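PDB 2HFS: mevalonate kinase, putative from Leishmania major, which probably catalyses the ATP-dependent phosphorylation of (R)-mevalonate to (R)-5-phosphomevalonate, an early step of isoprenoid and sterol biosynthesis. Local coordinates for residues 17-21 with 158-164; 229-233 with 244-248. One frame throughout, in Å; residues are numbered along the deposited sequence.

Starting from the N terminus, the first strand, 17-25, runs along the mixed sheet, and its opening residues 17-21 already take part in contact 1. The partner, helix 157-164, comes only after 136 intervening residues, which include several strands and helices, so contact 1 closes a very long loop within the N-terminal part of the GHMP kinase fold. Contact 2 follows much later and closes a short one: helices 216-239 and 242-258 fold back on each other as a hairpin. The two loops lie in series, neither nested nor crossed, with centres about 23 Å apart. Strand 17-25 still connects them, because Phe25 at its end packs against the helical hairpin.

Contact 1 (17-21 with 158-164); sequences IGYGK and DNTAATY
Tyr19 N donates a nearly straight hydrogen bond to Ala162 O, 3.0 Å long with 162° at the hydrogen, and meets that oxygen on a lone pair in the carbonyl plane. This is a strand-to-helix bond of the GHMP kinase N-terminal fold: strand 17-25 of the mixed sheet takes up a carbonyl in the last turn of helix 157-164. Water 1 lies 2.9 Å from Ala162 O and within bonding distance of Ile17 O, and cannot serve every acceptor around it at once. In return the helix gives a CA-H...O contact, with Ala162 CA 3.2 Å from Tyr19 O, an oxygen that Ser117 OG also hydrogen-bonds.

The second polar link is the salt bridge from Lys21 NZ to Asp158 OD1, 3.1 Å. The ammonium sits above the carboxylate plane, 37° out of it. Lys21 starts with CG opposite its backbone N (chi1 173°), then bends at chi2 and chi3, which sets CB and CG beside Ala161 CB, CG at 3.9 Å, and carries CD and the amine on to Asp158, with CD 3.1 Å from the same OD1. The pairing is consistent with the lysine-aspartate pair at the active site of other mevalonate kinases.

Around these bonds the packing is close. The Tyr19 ring presents an edge to the carbonyls of Ala161 and Thr163, while helix 114-130 touches Ala162 and Thr163 through Val120, and its Arg124 bonds Thr163 O. At the helix's C-terminal end, water 2 donates to Tyr164 O at 3.0 Å and also hydrogen-bonds Tyr19 OH, 3.3 Å away.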
loop_
_atom_site.group_PDB
_atom_site.type_symbol
_atom_site.label_atom_id
_atom_site.label_comp_id
_atom_site.label_asym_id
_atom_site.label_seq_id
_atom_site.Cartn_x
_atom_site.Cartn_y
_atom_site.Cartn_z
ATOM N N ILE A 17 2.475 -13.963 -5.205
ATOM C CA ILE A 17 2.233 -12.545 -5.382
ATOM C C ILE A 17 2.137 -11.799 -4.050
ATOM O O ILE A 17 1.898 -12.410 -2.998
ATOM C CB ILE A 17 0.921 -12.336 -6.188
ATOM C CG1 ILE A 17 -0.300 -12.664 -5.321
ATOM C CG2 ILE A 17 0.936 -13.155 -7.509
ATOM C CD1 ILE A 17 -1.636 -12.496 -6.016
ATOM N N GLY A 18 2.253 -10.476 -4.134
ATOM C CA GLY A 18 1.958 -9.561 -3.009
ATOM C C GLY A 18 1.083 -8.439 -3.539
ATOM O O GLY A 18 1.385 -7.871 -4.587
ATOM N N TYR A 19 -0.024 -8.145 -2.849
ATOM C CA TYR A 19 -0.932 -7.090 -3.309
ATOM C C TYR A 19 -0.402 -5.688 -3.031
ATOM O O TYR A 19 0.348 -5.488 -2.065
ATOM C CB TYR A 19 -2.306 -7.260 -2.680
ATOM C CG TYR A 19 -2.893 -8.643 -2.834
ATOM C CD1 TYR A 19 -3.413 -9.077 -4.053
ATOM C CD2 TYR A 19 -2.911 -9.537 -1.754
ATOM C CE1 TYR A 19 -3.966 -10.354 -4.188
ATOM C CE2 TYR A 19 -3.467 -10.819 -1.887
ATOM C CZ TYR A 19 -3.996 -11.202 -3.112
ATOM O OH TYR A 19 -4.526 -12.468 -3.278
ATOM N N GLY A 20 -0.775 -4.731 -3.892
ATOM C CA GLY A 20 -0.595 -3.310 -3.592
ATOM C C GLY A 20 -1.508 -2.838 -2.476
ATOM O O GLY A 20 -2.341 -3.603 -1.996
ATOM N N LYS A 21 -1.349 -1.575 -2.077
ATOM C CA LYS A 21 -2.025 -1.023 -0.901
ATOM C C LYS A 21 -2.391 0.443 -1.080
ATOM O O LYS A 21 -1.573 1.233 -1.547
ATOM C CB LYS A 21 -1.106 -1.122 0.333
ATOM C CG LYS A 21 -1.686 -0.415 1.575
ATOM C CD LYS A 21 -0.685 0.510 2.271
ATOM C CE LYS A 21 -0.113 1.600 1.353
ATOM N NZ LYS A 21 0.706 2.593 2.101
ATOM N N ASP A 158 1.609 -2.082 5.404
ATOM C CA ASP A 158 1.919 -2.388 4.009
ATOM C C ASP A 158 2.071 -3.895 3.795
ATOM O O ASP A 158 1.451 -4.452 2.895
ATOM C CB ASP A 158 3.162 -1.641 3.525
ATOM C CG ASP A 158 2.945 -0.143 3.404
ATOM O OD1 ASP A 158 1.903 0.392 3.893
ATOM O OD2 ASP A 158 3.790 0.586 2.834
ATOM N N ASN A 159 2.882 -4.547 4.631
ATOM C CA ASN A 159 3.043 -5.997 4.550
ATOM C C ASN A 159 1.751 -6.748 4.820
ATOM O O ASN A 159 1.467 -7.756 4.173
ATOM C CB ASN A 159 4.194 -6.539 5.414
ATOM C CG ASN A 159 4.217 -5.974 6.819
ATOM O OD1 ASN A 159 4.791 -4.900 7.065
ATOM N ND2 ASN A 159 3.653 -6.720 7.768
ATOM N N THR A 160 0.954 -6.250 5.756
ATOM C CA THR A 160 -0.270 -6.950 6.104
ATOM C C THR A 160 -1.264 -6.890 4.925
ATOM O O THR A 160 -1.886 -7.896 4.566
ATOM C CB THR A 160 -0.865 -6.375 7.417
ATOM O OG1 THR A 160 0.057 -6.595 8.504
ATOM C CG2 THR A 160 -2.082 -7.186 7.843
ATOM N N ALA A 161 -1.408 -5.721 4.301
ATOM C CA ALA A 161 -2.251 -5.599 3.112
ATOM C C ALA A 161 -1.712 -6.457 1.957
ATOM O O ALA A 161 -2.468 -7.139 1.258
ATOM C CB ALA A 161 -2.322 -4.122 2.662
ATOM N N ALA A 162 -0.402 -6.402 1.748
ATOM C CA ALA A 162 0.228 -7.183 0.687
ATOM C C ALA A 162 0.061 -8.709 0.876
ATOM O O ALA A 162 -0.115 -9.451 -0.098
ATOM C CB ALA A 162 1.702 -6.791 0.558
ATOM N N THR A 163 0.092 -9.170 2.120
ATOM C CA THR A 163 -0.045 -10.602 2.398
ATOM C C THR A 163 -1.489 -11.091 2.305
ATOM O O THR A 163 -1.753 -12.156 1.731
ATOM C CB THR A 163 0.497 -10.954 3.786
ATOM O OG1 THR A 163 -0.141 -10.125 4.760
ATOM C CG2 THR A 163 1.963 -10.599 3.906
ATOM N N TYR A 164 -2.412 -10.319 2.881
ATOM C CA TYR A 164 -3.810 -10.752 3.016
ATOM C C TYR A 164 -4.764 -10.190 1.968
ATOM O O TYR A 164 -5.775 -10.805 1.702
ATOM C CB TYR A 164 -4.375 -10.412 4.423
ATOM C CG TYR A 164 -3.690 -11.131 5.567
ATOM C CD1 TYR A 164 -3.994 -12.465 5.862
ATOM C CD2 TYR A 164 -2.698 -10.495 6.319
ATOM C CE1 TYR A 164 -3.350 -13.136 6.914
ATOM C CE2 TYR A 164 -2.042 -11.148 7.351
ATOM C CZ TYR A 164 -2.370 -12.471 7.644
ATOM O OH TYR A 164 -1.716 -13.105 8.667
HETATM O O HOH W 1 -0.084 -12.240 -0.945
HETATM O O HOH W 2 -6.079 -12.920 -0.455
#

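Contact 2 (229-233 with 244-248); sequences IVSQA and RLGQL
Leu248 turns its CG beside its own backbone N (chi1 -70°), and this sends both methyls across to helix 229-233, where they part. CD1 comes down on the backbone at Ala233, 3.6 Å from Ala233 N, while CD2 lies against Gln232 CB at 3.7 Å and Ile229 CG2 at 3.8 Å. Ile229 brings CG2 forward by setting it opposite the backbone N, so that this methyl rests on Leu248 O as well as on the CD2 branch; Ile229 and Leu248 run alongside one another, pointing opposite ways. Leu248 thus fills the space between the residues at the start of 229-233 and those one turn on, in the turn-proximal part of an antiparallel helical hairpin whose local axes approach to 9.7 Å and make an angle of 163°.

Toward the loop end of the hairpin, Leu245 adds its CD1, 4.2 Å from Ala233 CB, and so extends the apolar seam. Beside this apolar group, Arg244 runs across the root of Gln232, nearly perpendicular to it, its guanidinium tilted 48° from the amide. Its NH2 lies 3.5 Å from Gln232 CB. The same nitrogen is also close to Gln232 O, but the angle is too poor for a hydrogen bond; its stronger polar partner is Glu235, with which it forms a salt bridge one turn further along helix 216-239.

The two segments belong to consecutive helices, 216-239 and 242-258, joined by a very short turn, with 244-248 in the GHMP kinase C-terminal family region. Ile229 reaches further along the second helix to Ala251 and Leu255, and Leu245 touches Leu237 of the first. Phe25 of strand 17-25 packs on Ile229, Ala233, Leu245 and Leu248 together.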
loop_
_atom_site.group_PDB
_atom_site.type_symbol
_atom_site.label_atom_id
_atom_site.label_comp_id
_atom_site.label_asym_id
_atom_site.label_seq_id
_atom_site.Cartn_x
_atom_site.Cartn_y
_atom_site.Cartn_z
ATOM N N ILE A 229 -15.686 10.179 11.696
ATOM C CA ILE A 229 -15.701 9.806 10.275
ATOM C C ILE A 229 -15.427 8.312 10.071
ATOM O O ILE A 229 -16.145 7.656 9.316
ATOM C CB ILE A 229 -14.724 10.684 9.439
ATOM C CG1 ILE A 229 -15.231 12.131 9.372
ATOM C CG2 ILE A 229 -14.569 10.138 8.010
ATOM C CD1 ILE A 229 -14.199 13.106 8.908
ATOM N N VAL A 230 -14.414 7.776 10.753
ATOM C CA VAL A 230 -14.050 6.370 10.564
ATOM C C VAL A 230 -15.150 5.434 11.087
ATOM O O VAL A 230 -15.453 4.426 10.466
ATOM C CB VAL A 230 -12.623 6.034 11.105
ATOM C CG1 VAL A 230 -12.542 6.174 12.629
ATOM C CG2 VAL A 230 -12.190 4.672 10.639
ATOM N N SER A 231 -15.765 5.805 12.213
ATOM C CA SER A 231 -16.908 5.078 12.771
ATOM C C SER A 231 -17.993 4.951 11.717
ATOM O O SER A 231 -18.558 3.868 11.468
ATOM C CB SER A 231 -17.444 5.851 13.980
ATOM O OG SER A 231 -18.538 5.188 14.591
ATOM N N GLN A 232 -18.279 6.079 11.086
ATOM C CA GLN A 232 -19.306 6.127 10.080
ATOM C C GLN A 232 -18.868 5.365 8.835
ATOM O O GLN A 232 -19.680 4.678 8.225
ATOM C CB GLN A 232 -19.679 7.573 9.784
ATOM C CG GLN A 232 -20.397 8.250 10.959
ATOM C CD GLN A 232 -20.879 9.646 10.621
ATOM O OE1 GLN A 232 -20.110 10.606 10.677
ATOM N NE2 GLN A 232 -22.158 9.768 10.275
ATOM N N ALA A 233 -17.585 5.453 8.486
ATOM C CA ALA A 233 -17.050 4.715 7.333
ATOM C C ALA A 233 -17.232 3.204 7.477
ATOM O O ALA A 233 -17.634 2.512 6.533
ATOM C CB ALA A 233 -15.591 5.064 7.109
ATOM N N ARG A 244 -22.116 7.219 0.504
ATOM C CA ARG A 244 -21.789 7.744 1.813
ATOM C C ARG A 244 -20.319 7.518 2.121
ATOM O O ARG A 244 -19.656 8.380 2.715
ATOM C CB ARG A 244 -22.634 7.073 2.883
ATOM C CG ARG A 244 -22.230 7.483 4.279
ATOM C CD ARG A 244 -23.309 7.339 5.314
ATOM N NE ARG A 244 -22.738 7.037 6.627
ATOM C CZ ARG A 244 -22.801 5.845 7.213
ATOM N NH1 ARG A 244 -23.430 4.818 6.627
ATOM N NH2 ARG A 244 -22.256 5.677 8.404
ATOM N N LEU A 245 -19.815 6.347 1.742
ATOM C CA LEU A 245 -18.407 6.063 1.914
ATOM C C LEU A 245 -17.580 7.156 1.241
ATOM O O LEU A 245 -16.606 7.640 1.816
ATOM C CB LEU A 245 -18.046 4.680 1.365
ATOM C CG LEU A 245 -16.597 4.265 1.672
ATOM C CD1 LEU A 245 -16.416 3.902 3.136
ATOM C CD2 LEU A 245 -16.127 3.126 0.765
ATOM N N GLY A 246 -17.992 7.555 0.043
ATOM C CA GLY A 246 -17.298 8.593 -0.720
ATOM C C GLY A 246 -17.311 9.957 -0.051
ATOM O O GLY A 246 -16.282 10.627 0.067
ATOM N N GLN A 247 -18.495 10.376 0.388
ATOM C CA GLN A 247 -18.631 11.604 1.157
ATOM C C GLN A 247 -17.696 11.653 2.388
ATOM O O GLN A 247 -17.122 12.704 2.690
ATOM C CB GLN A 247 -20.095 11.836 1.546
ATOM C CG GLN A 247 -20.369 13.232 2.154
ATOM C CD GLN A 247 -19.536 14.357 1.526
ATOM O OE1 GLN A 247 -19.515 14.541 0.287
ATOM N NE2 GLN A 247 -18.840 15.113 2.385
ATOM N N LEU A 248 -17.545 10.523 3.070
ATOM C CA LEU A 248 -16.683 10.396 4.251
ATOM C C LEU A 248 -15.202 10.519 3.891
ATOM O O LEU A 248 -14.436 11.159 4.610
ATOM C CB LEU A 248 -16.958 9.072 4.985
ATOM C CG LEU A 248 -18.315 8.980 5.714
ATOM C CD1 LEU A 248 -18.781 7.555 5.819
ATOM C CD2 LEU A 248 -18.264 9.643 7.096
#